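Side-chain contacts in cell division control protein Cdc48 (Mycobacterium smegmatis, PDB 5E7P), which probably binds and hydrolyses ATP, as a member of the AAA ATPase family with two ATPase modules: residues 43-48 and 703-708; 487-492 and 659-664; 353-356 and 360-363. All blocks are in the same frame, centred on the assembly; numbering follows the deposited sequence.

Overall arrangement
Interactions 1 and 2 lie on the same side of the chain's centre, their centres 22 Å apart and their nearest atoms about 9 Å apart. Helix 690-707 connects them: its C-terminal end carries residues 703-707 of interaction 1, while its first turn supports I662 of interaction 2. Only interaction 2 touches nucleotide, with G488 bound to the adenine of the ADP in the second ATPase module. Interaction 1 attaches the N-terminal domain to the lid region of that module, away from the ADP sites. Interaction 3 belongs to the first ATPase module, across the chain's centre, with its centre 58 Å from that of interaction 1 and 53 Å from that of interaction 2.

Interaction 1 of 3, residues 43-48 and 703-708; sequences HPEVLA and TAMRRS
A704 comes first along 703-708, and its CB sits 3.9 Å from E45 OE2, a methyl lying beside one oxygen of the carboxylate. It also touches D718 of helix 716-725.

M705 takes the largest share and meets both E45 and V46. Its chain bends at both chi2 and chi3, which turns the thioether along E45 instead of letting it run straight out from the helix. E45 is extended, with CG anti to the backbone N (chi1 -176°), and the two side chains lie alongside each other, running in opposite directions. The sulfur ends up 3.7 Å from E45 CD and 3.8 Å from E45 OE2, while the methyl continues to V46, where M705 CE meets V46 CG2 at 3.8 Å and the two side chains cross at about a right angle. L22 of strand 22-28 touches both M705 and V46.

Two residues on, R707 makes a salt bridge with D718 and stays apart from E45, with R707 NH2 6.7 Å from E45 OE2.

On the facing side, H43 caps helix 44-50: E45 N donates to H43 ND1 over 3.0 Å at a nearly straight 166°, close to the imidazole plane. The bond holds the N-terminal turn, where E45 sits.

The short helical segments meet at 114°, joining the N-terminal domain to the lid of the second ATPase module. R707, already paired with D718, could have at most a weak long-range effect on E45. Chemically the join is van der Waals contact: from this segment M705 and A704 offer the buried E45 carboxylate thioether and carbon neighbours and no hydrogen bond, and V46 adds a methyl-to-methyl touch.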
ATOM      1  N   HIS A  43       4.637 -23.520   6.985  1.00 49.35           N
ATOM      2  CA  HIS A  43       3.428 -24.008   7.629  1.00 49.34           C
ATOM      3  C   HIS A  43       2.766 -22.848   8.364  1.00 47.26           C
ATOM      4  O   HIS A  43       3.453 -21.969   8.883  1.00 45.15           O
ATOM      5  CB  HIS A  43       3.772 -25.129   8.610  1.00 52.34           C
ATOM      6  CG  HIS A  43       2.588 -25.924   9.064  1.00 56.97           C
ATOM      7  ND1 HIS A  43       1.756 -25.508  10.079  1.00 58.28           N
ATOM      8  CD2 HIS A  43       2.096 -27.113   8.639  1.00 58.99           C
ATOM      9  CE1 HIS A  43       0.802 -26.404  10.261  1.00 59.39           C
ATOM     10  NE2 HIS A  43       0.987 -27.387   9.398  1.00 60.20           N
ATOM     11  N   PRO A  44       1.426 -22.827   8.394  1.00 48.84           N
ATOM     12  CA  PRO A  44       0.694 -21.764   9.091  1.00 47.85           C
ATOM     13  C   PRO A  44       1.077 -21.633  10.565  1.00 47.63           C
ATOM     14  O   PRO A  44       1.023 -20.531  11.114  1.00 47.19           O
ATOM     15  CB  PRO A  44      -0.762 -22.212   8.966  1.00 47.99           C
ATOM     16  CG  PRO A  44      -0.795 -22.997   7.703  1.00 49.57           C
ATOM     17  CD  PRO A  44       0.526 -23.709   7.629  1.00 50.03           C
ATOM     18  N   GLU A  45       1.456 -22.741  11.194  1.00 47.17           N
ATOM     19  CA  GLU A  45       1.861 -22.705  12.595  1.00 47.92           C
ATOM     20  C   GLU A  45       3.148 -21.902  12.777  1.00 44.82           C
ATOM     21  O   GLU A  45       3.340 -21.245  13.802  1.00 43.28           O
ATOM     22  CB  GLU A  45       2.029 -24.117  13.158  1.00 51.29           C
ATOM     23  CG  GLU A  45       2.347 -24.135  14.642  1.00 52.77           C
ATOM     24  CD  GLU A  45       2.331 -25.528  15.229  1.00 56.50           C
ATOM     25  OE1 GLU A  45       2.073 -26.494  14.480  1.00 59.77           O
ATOM     26  OE2 GLU A  45       2.573 -25.651  16.446  1.00 56.25           O
ATOM     27  N   VAL A  46       4.020 -21.954  11.775  1.00 42.92           N
ATOM     28  CA  VAL A  46       5.238 -21.152  11.781  1.00 42.56           C
ATOM     29  C   VAL A  46       4.885 -19.670  11.693  1.00 41.89           C
ATOM     30  O   VAL A  46       5.431 -18.847  12.427  1.00 40.26           O
ATOM     31  CB  VAL A  46       6.175 -21.533  10.619  1.00 42.23           C
ATOM     32  CG1 VAL A  46       7.397 -20.626  10.595  1.00 40.37           C
ATOM     33  CG2 VAL A  46       6.589 -22.989  10.734  1.00 43.46           C
ATOM     34  N   LEU A  47       3.959 -19.343  10.795  1.00 42.46           N
ATOM     35  CA  LEU A  47       3.483 -17.974  10.636  1.00 40.43           C
ATOM     36  C   LEU A  47       2.893 -17.456  11.942  1.00 40.15           C
ATOM     37  O   LEU A  47       3.121 -16.309  12.328  1.00 40.00           O
ATOM     38  CB  LEU A  47       2.435 -17.894   9.524  1.00 40.40           C
ATOM     39  CG  LEU A  47       2.877 -18.254   8.105  1.00 41.69           C
ATOM     40  CD1 LEU A  47       1.698 -18.157   7.144  1.00 41.28           C
ATOM     41  CD2 LEU A  47       4.018 -17.358   7.648  1.00 41.10           C
ATOM     42  N   ALA A  48       2.138 -18.312  12.621  1.00 40.00           N
ATOM     43  CA  ALA A  48       1.535 -17.953  13.898  1.00 39.71           C
ATOM     44  C   ALA A  48       2.597 -17.786  14.987  1.00 41.64           C
ATOM     45  O   ALA A  48       2.556 -16.834  15.766  1.00 43.85           O
ATOM     46  CB  ALA A  48       0.506 -18.995  14.304  1.00 38.84           C
ATOM     47  N   THR A 703       5.467 -21.790  21.749  1.00 42.52           N
ATOM     48  CA  THR A 703       5.762 -22.691  22.856  1.00 45.50           C
ATOM     49  C   THR A 703       5.769 -24.143  22.378  1.00 46.35           C
ATOM     50  O   THR A 703       6.598 -24.946  22.806  1.00 48.43           O
ATOM     51  CB  THR A 703       4.746 -22.519  24.011  1.00 46.39           C
ATOM     52  OG1 THR A 703       4.883 -21.213  24.584  1.00 45.70           O
ATOM     53  CG2 THR A 703       4.977 -23.557  25.095  1.00 48.48           C
ATOM     54  N   ALA A 704       4.851 -24.467  21.472  1.00 44.50           N
ATOM     55  CA  ALA A 704       4.746 -25.820  20.938  1.00 44.54           C
ATOM     56  C   ALA A 704       5.875 -26.145  19.962  1.00 47.23           C
ATOM     57  O   ALA A 704       6.409 -27.254  19.970  1.00 51.00           O
ATOM     58  CB  ALA A 704       3.399 -26.020  20.274  1.00 41.39           C
ATOM     59  N   MET A 705       6.229 -25.179  19.120  1.00 45.48           N
ATOM     60  CA  MET A 705       7.298 -25.369  18.144  1.00 45.55           C
ATOM     61  C   MET A 705       8.645 -25.586  18.830  1.00 45.99           C
ATOM     62  O   MET A 705       9.432 -26.436  18.412  1.00 44.73           O
ATOM     63  CB  MET A 705       7.383 -24.174  17.186  1.00 43.84           C
ATOM     64  CG  MET A 705       6.163 -23.992  16.293  1.00 42.00           C
ATOM     65  SD  MET A 705       6.018 -25.253  15.014  1.00 52.43           S
ATOM     66  CE  MET A 705       7.369 -24.807  13.926  1.00 51.69           C
ATOM     67  N   ARG A 706       8.904 -24.819  19.885  1.00 46.56           N
ATOM     68  CA  ARG A 706      10.156 -24.946  20.627  1.00 48.31           C
ATOM     69  C   ARG A 706      10.202 -26.239  21.439  1.00 50.67           C
ATOM     70  O   ARG A 706      11.258 -26.863  21.567  1.00 50.99           O
ATOM     71  CB  ARG A 706      10.377 -23.744  21.549  1.00 46.30           C
ATOM     72  CG  ARG A 706      10.571 -22.416  20.835  1.00 42.69           C
ATOM     73  CD  ARG A 706      11.193 -21.392  21.771  1.00 41.16           C
ATOM     74  NE  ARG A 706      11.139 -20.032  21.237  1.00 40.09           N
ATOM     75  CZ  ARG A 706      11.948 -19.563  20.293  1.00 38.49           C
ATOM     76  NH1 ARG A 706      11.827 -18.310  19.879  1.00 34.25           N
ATOM     77  NH2 ARG A 706      12.876 -20.347  19.759  1.00 41.61           N
ATOM     78  N   ARG A 707       9.055 -26.634  21.987  1.00 51.62           N
ATOM     79  CA  ARG A 707       8.964 -27.853  22.784  1.00 55.06           C
ATOM     80  C   ARG A 707       9.326 -29.084  21.960  1.00 58.99           C
ATOM     81  O   ARG A 707      10.253 -29.818  22.299  1.00 60.27           O
ATOM     82  CB  ARG A 707       7.563 -28.013  23.380  1.00 53.23           C
ATOM     83  CG  ARG A 707       7.366 -29.329  24.114  1.00 53.55           C
ATOM     84  CD  ARG A 707       5.970 -29.454  24.703  1.00 52.29           C
ATOM     85  NE  ARG A 707       4.931 -29.110  23.738  1.00 52.42           N
ATOM     86  CZ  ARG A 707       4.564 -29.882  22.719  1.00 53.55           C
ATOM     87  NH1 ARG A 707       5.159 -31.051  22.517  1.00 54.55           N
ATOM     88  NH2 ARG A 707       3.605 -29.480  21.897  1.00 53.08           N
ATOM     89  N   SER A 708       8.593 -29.301  20.876  1.00 62.52           N
ATOM     90  CA  SER A 708       8.894 -30.393  19.960  1.00 67.04           C
ATOM     91  C   SER A 708       8.522 -30.015  18.533  1.00 69.08           C
ATOM     92  O   SER A 708       7.356 -29.759  18.235  1.00 69.40           O
ATOM     93  CB  SER A 708       8.158 -31.667  20.373  1.00 69.01           C
ATOM     94  OG  SER A 708       8.437 -32.722  19.470  1.00 70.90           O
TER

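Interaction 2 of 3, residues 487-492 and 659-664; sequences VGDMVE and RRDILR. With ADP (adenosine-5'-diphosphate), chain D.
G488 and I662 meet where the loop before helix 491-506 passes helix 656-666: I662 CG1 lies 3.8 Å from G488 O and equally far from D489 CB. With its CG1 beside the backbone N (chi1 -62°), I662 directs this branch at the loop. D489 and D661 stand next to this pair. Their CB atoms are 3.7 Å apart, and the side chains then converge at an angle, the carboxylate planes turned 38° against each other. D489 OD1 and D661 OD2 are 3.1 Å apart, two acceptors with no bond between them.

Both polar backbone atoms of G488 serve the nucleotide. G488 N donates to N1 of ADP over 3.2 Å, and N6 of ADP donates to G488 O over 2.6 Å at 167°, so one glycine reads both polar positions on this edge of the adenine. M490 bends at chi3 and brings CE to 3.3 Å from ADP N6.

Farther out, V487 rests on F534 and A538, and its carbonyl oxygen accepts a bond from K494 NZ. I662 is backed by P654 and by A690 and C693 of helix 690-707, while salt bridges from R660 to D683 and from R664 to D679 tie helix 656-666 to helix 678-684. ADP is also hydrogen-bonded to the backbone N of G529, G531 and F534. This is the adenine pocket of an AAA module, where a loop ahead of the P-loop strand recognises the base through its backbone beside the helical lid.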
ATOM      1  N   VAL A 487     -10.261  -9.550  10.201  1.00 42.38           N
ATOM      2  CA  VAL A 487     -10.786  -9.072  11.469  1.00 41.80           C
ATOM      3  C   VAL A 487     -11.708 -10.112  12.086  1.00 43.30           C
ATOM      4  O   VAL A 487     -12.786 -10.391  11.557  1.00 42.42           O
ATOM      5  CB  VAL A 487     -11.581  -7.770  11.290  1.00 42.92           C
ATOM      6  CG1 VAL A 487     -12.338  -7.438  12.561  1.00 43.79           C
ATOM      7  CG2 VAL A 487     -10.661  -6.628  10.888  1.00 41.46           C
ATOM      8  N   GLY A 488     -11.276 -10.692  13.202  1.00 44.69           N
ATOM      9  CA  GLY A 488     -12.105 -11.626  13.939  1.00 45.40           C
ATOM     10  C   GLY A 488     -13.130 -10.880  14.767  1.00 47.40           C
ATOM     11  O   GLY A 488     -12.821  -9.835  15.341  1.00 48.23           O
ATOM     12  N   ASP A 489     -14.350 -11.408  14.816  1.00 49.42           N
ATOM     13  CA  ASP A 489     -15.434 -10.806  15.593  1.00 53.44           C
ATOM     14  C   ASP A 489     -15.830  -9.408  15.082  1.00 51.93           C
ATOM     15  O   ASP A 489     -16.054  -9.218  13.886  1.00 50.62           O
ATOM     16  CB  ASP A 489     -15.074 -10.783  17.090  1.00 58.72           C
ATOM     17  CG  ASP A 489     -16.186 -10.223  17.957  1.00 64.39           C
ATOM     18  OD1 ASP A 489     -17.309 -10.775  17.938  1.00 69.00           O
ATOM     19  OD2 ASP A 489     -15.934  -9.183  18.609  1.00 63.21           O
ATOM     20  N   MET A 490     -15.896  -8.449  16.003  1.00 50.36           N
ATOM     21  CA  MET A 490     -16.424  -7.104  15.791  1.00 46.70           C
ATOM     22  C   MET A 490     -17.719  -7.041  14.971  1.00 47.08           C
ATOM     23  O   MET A 490     -17.922  -6.119  14.186  1.00 50.75           O
ATOM     24  CB  MET A 490     -15.333  -6.186  15.241  1.00 44.15           C
ATOM     25  CG  MET A 490     -14.126  -6.130  16.166  1.00 41.67           C
ATOM     26  SD  MET A 490     -13.149  -4.633  16.008  1.00 41.78           S
ATOM     27  CE  MET A 490     -11.699  -5.279  15.193  1.00 59.48           C
ATOM     28  N   VAL A 491     -18.597  -8.018  15.190  1.00 44.24           N
ATOM     29  CA  VAL A 491     -19.886  -8.090  14.507  1.00 44.01           C
ATOM     30  C   VAL A 491     -20.677  -6.789  14.626  1.00 43.87           C
ATOM     31  O   VAL A 491     -21.082  -6.209  13.622  1.00 45.39           O
ATOM     32  CB  VAL A 491     -20.749  -9.253  15.052  1.00 44.38           C
ATOM     33  CG1 VAL A 491     -22.105  -9.300  14.350  1.00 42.54           C
ATOM     34  CG2 VAL A 491     -20.016 -10.580  14.898  1.00 45.30           C
ATOM     35  N   GLU A 492     -20.887  -6.334  15.857  1.00 43.39           N
ATOM     36  CA  GLU A 492     -21.662  -5.123  16.102  1.00 42.61           C
ATOM     37  C   GLU A 492     -20.957  -3.873  15.581  1.00 40.11           C
ATOM     38  O   GLU A 492     -21.599  -2.979  15.032  1.00 39.92           O
ATOM     39  CB  GLU A 492     -21.983  -4.979  17.593  1.00 45.87           C
ATOM     40  CG  GLU A 492     -22.574  -3.629  17.989  1.00 49.72           C
ATOM     41  CD  GLU A 492     -23.839  -3.274  17.215  1.00 53.25           C
ATOM     42  OE1 GLU A 492     -24.072  -2.066  16.986  1.00 54.19           O
ATOM     43  OE2 GLU A 492     -24.603  -4.193  16.841  1.00 53.95           O
ATOM     44  N   ARG A 659     -14.450 -13.376  21.986  1.00 34.07           N
ATOM     45  CA  ARG A 659     -13.152 -14.033  22.122  1.00 33.22           C
ATOM     46  C   ARG A 659     -13.101 -15.372  21.383  1.00 33.90           C
ATOM     47  O   ARG A 659     -12.042 -15.790  20.915  1.00 33.97           O
ATOM     48  CB  ARG A 659     -12.771 -14.209  23.597  1.00 31.25           C
ATOM     49  CG  ARG A 659     -12.506 -12.897  24.328  1.00 28.11           C
ATOM     50  CD  ARG A 659     -11.850 -13.121  25.686  1.00 27.08           C
ATOM     51  NE  ARG A 659     -12.679 -13.914  26.590  1.00 28.21           N
ATOM     52  CZ  ARG A 659     -13.571 -13.404  27.435  1.00 29.14           C
ATOM     53  NH1 ARG A 659     -13.763 -12.093  27.501  1.00 28.06           N
ATOM     54  NH2 ARG A 659     -14.273 -14.207  28.219  1.00 29.51           N
ATOM     55  N   ARG A 660     -14.246 -16.040  21.279  1.00 33.16           N
ATOM     56  CA  ARG A 660     -14.334 -17.275  20.507  1.00 33.89           C
ATOM     57  C   ARG A 660     -14.026 -17.007  19.038  1.00 35.18           C
ATOM     58  O   ARG A 660     -13.234 -17.720  18.423  1.00 35.32           O
ATOM     59  CB  ARG A 660     -15.720 -17.903  20.643  1.00 35.84           C
ATOM     60  CG  ARG A 660     -15.944 -18.679  21.927  1.00 38.02           C
ATOM     61  CD  ARG A 660     -17.426 -18.893  22.178  1.00 38.99           C
ATOM     62  NE  ARG A 660     -17.681 -19.921  23.183  1.00 40.11           N
ATOM     63  CZ  ARG A 660     -17.640 -19.715  24.494  1.00 40.57           C
ATOM     64  NH1 ARG A 660     -17.341 -18.515  24.975  1.00 40.16           N
ATOM     65  NH2 ARG A 660     -17.893 -20.711  25.329  1.00 41.40           N
ATOM     66  N   ASP A 661     -14.653 -15.970  18.488  1.00 35.43           N
ATOM     67  CA  ASP A 661     -14.446 -15.587  17.093  1.00 36.51           C
ATOM     68  C   ASP A 661     -12.993 -15.216  16.821  1.00 36.11           C
ATOM     69  O   ASP A 661     -12.387 -15.689  15.860  1.00 35.31           O
ATOM     70  CB  ASP A 661     -15.346 -14.408  16.721  1.00 38.57           C
ATOM     71  CG  ASP A 661     -16.816 -14.695  16.961  1.00 44.65           C
ATOM     72  OD1 ASP A 661     -17.188 -15.886  17.051  1.00 48.57           O
ATOM     73  OD2 ASP A 661     -17.602 -13.729  17.057  1.00 44.51           O
ATOM     74  N   ILE A 662     -12.444 -14.365  17.681  1.00 35.37           N
ATOM     75  CA  ILE A 662     -11.065 -13.910  17.552  1.00 34.06           C
ATOM     76  C   ILE A 662     -10.070 -15.071  17.598  1.00 32.84           C
ATOM     77  O   ILE A 662      -9.172 -15.160  16.762  1.00 32.64           O
ATOM     78  CB  ILE A 662     -10.718 -12.879  18.643  1.00 34.49           C
ATOM     79  CG1 ILE A 662     -11.603 -11.639  18.494  1.00 33.66           C
ATOM     80  CG2 ILE A 662      -9.259 -12.488  18.561  1.00 34.92           C
ATOM     81  CD1 ILE A 662     -11.526 -10.684  19.662  1.00 32.99           C
ATOM     82  N   LEU A 663     -10.238 -15.963  18.567  1.00 34.27           N
ATOM     83  CA  LEU A 663      -9.387 -17.144  18.655  1.00 36.10           C
ATOM     84  C   LEU A 663      -9.531 -18.026  17.415  1.00 38.39           C
ATOM     85  O   LEU A 663      -8.534 -18.453  16.832  1.00 39.88           O
ATOM     86  CB  LEU A 663      -9.701 -17.950  19.916  1.00 36.73           C
ATOM     87  CG  LEU A 663      -9.266 -17.343  21.250  1.00 37.09           C
ATOM     88  CD1 LEU A 663      -9.733 -18.213  22.410  1.00 39.21           C
ATOM     89  CD2 LEU A 663      -7.758 -17.154  21.289  1.00 35.27           C
ATOM     90  N   ARG A 664     -10.772 -18.290  17.014  1.00 38.24           N
ATOM     91  CA  ARG A 664     -11.028 -19.130  15.846  1.00 41.96           C
ATOM     92  C   ARG A 664     -10.511 -18.514  14.550  1.00 44.33           C
ATOM     93  O   ARG A 664      -9.970 -19.218  13.700  1.00 46.88           O
ATOM     94  CB  ARG A 664     -12.514 -19.466  15.720  1.00 44.96           C
ATOM     95  CG  ARG A 664     -12.966 -20.574  16.644  1.00 48.84           C
ATOM     96  CD  ARG A 664     -14.234 -21.240  16.136  1.00 52.42           C
ATOM     97  NE  ARG A 664     -14.463 -22.508  16.819  1.00 55.08           N
ATOM     98  CZ  ARG A 664     -15.068 -22.618  17.996  1.00 57.44           C
ATOM     99  NH1 ARG A 664     -15.510 -21.532  18.617  1.00 58.57           N
ATOM    100  NH2 ARG A 664     -15.229 -23.811  18.554  1.00 57.68           N
TER
HETATM  101  PB  ADP D 902      -5.599   0.420  19.470  1.00 91.17           P
HETATM  102  O1B ADP D 902      -4.598  -0.212  20.406  1.00 91.27           O
HETATM  103  O2B ADP D 902      -5.204   1.808  19.031  1.00 92.74           O
HETATM  104  O3B ADP D 902      -7.036   0.299  19.925  1.00 90.61           O
HETATM  105  PA  ADP D 902      -6.354  -1.755  17.759  1.00 62.78           P
HETATM  106  O1A ADP D 902      -7.325  -2.022  18.883  1.00 63.83           O
HETATM  107  O2A ADP D 902      -6.855  -1.580  16.351  1.00 61.50           O
HETATM  108  O3A ADP D 902      -5.458  -0.461  18.120  1.00 90.60           O
HETATM  109  O5' ADP D 902      -5.311  -2.981  17.720  1.00 76.32           O
HETATM  110  C5' ADP D 902      -4.340  -3.096  16.683  1.00 74.70           C
HETATM  111  C4' ADP D 902      -3.885  -4.550  16.590  1.00 70.88           C
HETATM  112  O4' ADP D 902      -4.687  -5.390  17.426  1.00 67.81           O
HETATM  113  C3' ADP D 902      -4.016  -5.083  15.173  1.00 69.14           C
HETATM  114  O3' ADP D 902      -2.744  -5.116  14.523  1.00 69.91           O
HETATM  115  C2' ADP D 902      -4.577  -6.483  15.317  1.00 67.74           C
HETATM  116  O2' ADP D 902      -3.566  -7.455  15.031  1.00 69.10           O
HETATM  117  C1' ADP D 902      -5.022  -6.617  16.766  1.00 65.02           C
HETATM  118  N9  ADP D 902      -6.493  -6.798  16.777  1.00 60.22           N
HETATM  119  C8  ADP D 902      -7.377  -5.946  17.329  1.00 59.73           C
HETATM  120  N7  ADP D 902      -8.651  -6.387  17.172  1.00 57.85           N
HETATM  121  C5  ADP D 902      -8.593  -7.551  16.503  1.00 56.04           C
HETATM  122  C6  ADP D 902      -9.578  -8.542  16.011  1.00 52.91           C
HETATM  123  N6  ADP D 902     -10.904  -8.361  16.213  1.00 51.85           N
HETATM  124  N1  ADP D 902      -9.106  -9.626  15.356  1.00 50.45           N
HETATM  125  C2  ADP D 902      -7.788  -9.804  15.151  1.00 54.42           C
HETATM  126  N3  ADP D 902      -6.837  -8.948  15.570  1.00 56.07           N
HETATM  127  C4  ADP D 902      -7.169  -7.820  16.243  1.00 57.39           C

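Interaction 3 of 3, residues 353-356 and 360-363; sequences RKAV and GVAF
A355 O, near the end of helix 344-356, is the polar atom on which V361 packs: V361 CG1 comes to 3.3 Å and V361 CB to 3.6 Å from it. Both are carbon contacts. V361 CG1 is anti to the backbone N (chi1 171°), a setting that brings this methyl to the carbonyl oxygen; the same methyl lies 4.4 Å from A355 CB.

One residue later the side-chain contact is apolar. V356 CG2 stands 3.8 Å from F363 CB and obliquely to the phenyl ring, whose far end leads off from the helix. V361 and F363 both start toward the helix, with A362 between them turned the other way, as alternation along a strand requires.

The contact closes the second half of a beta-alpha-beta crossover, in which strand 321-326 is followed by helix 344-356 and, after a short turn, by strand 361-366. A362 is hydrogen-bonded to G321 and L323, and F363 to L264 and V266, which sets strand 361-366 between strands 321-326 and 265-269. Helix 302-319 packs alongside, with V313 against A355 and V316 against V361.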
ATOM      1  N   ARG A 353       8.270  26.348  -9.319  1.00 43.02           N
ATOM      2  CA  ARG A 353       7.482  27.554  -9.090  1.00 47.54           C
ATOM      3  C   ARG A 353       7.518  28.467 -10.319  1.00 47.86           C
ATOM      4  O   ARG A 353       6.511  29.077 -10.691  1.00 47.33           O
ATOM      5  CB  ARG A 353       8.007  28.287  -7.854  1.00 53.46           C
ATOM      6  CG  ARG A 353       7.077  29.356  -7.318  1.00 59.55           C
ATOM      7  CD  ARG A 353       7.583  29.926  -6.003  1.00 64.79           C
ATOM      8  NE  ARG A 353       7.740  28.894  -4.980  1.00 68.13           N
ATOM      9  CZ  ARG A 353       8.907  28.517  -4.467  1.00 72.03           C
ATOM     10  NH1 ARG A 353      10.031  29.093  -4.877  1.00 74.15           N
ATOM     11  NH2 ARG A 353       8.950  27.567  -3.539  1.00 71.87           N
ATOM     12  N   LYS A 354       8.686  28.542 -10.948  1.00 47.05           N
ATOM     13  CA  LYS A 354       8.857  29.295 -12.185  1.00 46.94           C
ATOM     14  C   LYS A 354       8.005  28.700 -13.303  1.00 42.22           C
ATOM     15  O   LYS A 354       7.441  29.428 -14.126  1.00 41.07           O
ATOM     16  CB  LYS A 354      10.335  29.310 -12.588  1.00 50.24           C
ATOM     17  CG  LYS A 354      10.602  29.702 -14.029  1.00 55.41           C
ATOM     18  CD  LYS A 354      12.073  29.531 -14.376  1.00 62.04           C
ATOM     19  CE  LYS A 354      12.313  29.645 -15.876  1.00 66.93           C
ATOM     20  NZ  LYS A 354      11.904  30.970 -16.417  1.00 70.13           N
ATOM     21  N   ALA A 355       7.913  27.373 -13.325  1.00 37.66           N
ATOM     22  CA  ALA A 355       7.117  26.682 -14.333  1.00 36.13           C
ATOM     23  C   ALA A 355       5.620  26.938 -14.149  1.00 33.45           C
ATOM     24  O   ALA A 355       4.911  27.229 -15.110  1.00 32.02           O
ATOM     25  CB  ALA A 355       7.411  25.187 -14.313  1.00 33.77           C
ATOM     26  N   VAL A 356       5.150  26.834 -12.910  1.00 32.21           N
ATOM     27  CA  VAL A 356       3.736  27.020 -12.595  1.00 30.43           C
ATOM     28  C   VAL A 356       3.248  28.430 -12.944  1.00 32.62           C
ATOM     29  O   VAL A 356       2.108  28.619 -13.362  1.00 33.49           O
ATOM     30  CB  VAL A 356       3.461  26.709 -11.109  1.00 29.61           C
ATOM     31  CG1 VAL A 356       2.012  26.984 -10.751  1.00 29.74           C
ATOM     32  CG2 VAL A 356       3.815  25.260 -10.803  1.00 29.70           C
ATOM     33  N   GLY A 360       0.296  28.932 -20.125  1.00 40.09           N
ATOM     34  CA  GLY A 360       0.280  27.787 -21.020  1.00 38.85           C
ATOM     35  C   GLY A 360       1.032  26.587 -20.472  1.00 38.59           C
ATOM     36  O   GLY A 360       1.281  25.620 -21.188  1.00 40.93           O
ATOM     37  N   VAL A 361       1.399  26.651 -19.197  1.00 35.40           N
ATOM     38  CA  VAL A 361       2.104  25.549 -18.550  1.00 34.43           C
ATOM     39  C   VAL A 361       1.350  25.062 -17.313  1.00 35.66           C
ATOM     40  O   VAL A 361       0.910  25.861 -16.488  1.00 38.11           O
ATOM     41  CB  VAL A 361       3.540  25.953 -18.149  1.00 32.77           C
ATOM     42  CG1 VAL A 361       4.185  24.868 -17.293  1.00 28.83           C
ATOM     43  CG2 VAL A 361       4.381  26.229 -19.384  1.00 34.40           C
ATOM     44  N   ALA A 362       1.194  23.747 -17.194  1.00 33.42           N
ATOM     45  CA  ALA A 362       0.578  23.154 -16.012  1.00 31.99           C
ATOM     46  C   ALA A 362       1.514  22.126 -15.381  1.00 30.61           C
ATOM     47  O   ALA A 362       2.325  21.507 -16.071  1.00 30.07           O
ATOM     48  CB  ALA A 362      -0.758  22.517 -16.368  1.00 30.30           C
ATOM     49  N   PHE A 363       1.398  21.943 -14.070  1.00 28.93           N
ATOM     50  CA  PHE A 363       2.279  21.034 -13.345  1.00 26.35           C
ATOM     51  C   PHE A 363       1.503  19.941 -12.618  1.00 26.95           C
ATOM     52  O   PHE A 363       0.614  20.224 -11.812  1.00 27.72           O
ATOM     53  CB  PHE A 363       3.152  21.814 -12.360  1.00 25.91           C
ATOM     54  CG  PHE A 363       4.024  20.948 -11.493  1.00 27.53           C
ATOM     55  CD1 PHE A 363       4.976  20.114 -12.055  1.00 28.85           C
ATOM     56  CD2 PHE A 363       3.910  20.990 -10.114  1.00 27.58           C
ATOM     57  CE1 PHE A 363       5.785  19.324 -11.258  1.00 29.12           C
ATOM     58  CE2 PHE A 363       4.719  20.204  -9.312  1.00 28.72           C
ATOM     59  CZ  PHE A 363       5.655  19.367  -9.886  1.00 28.87           C
TER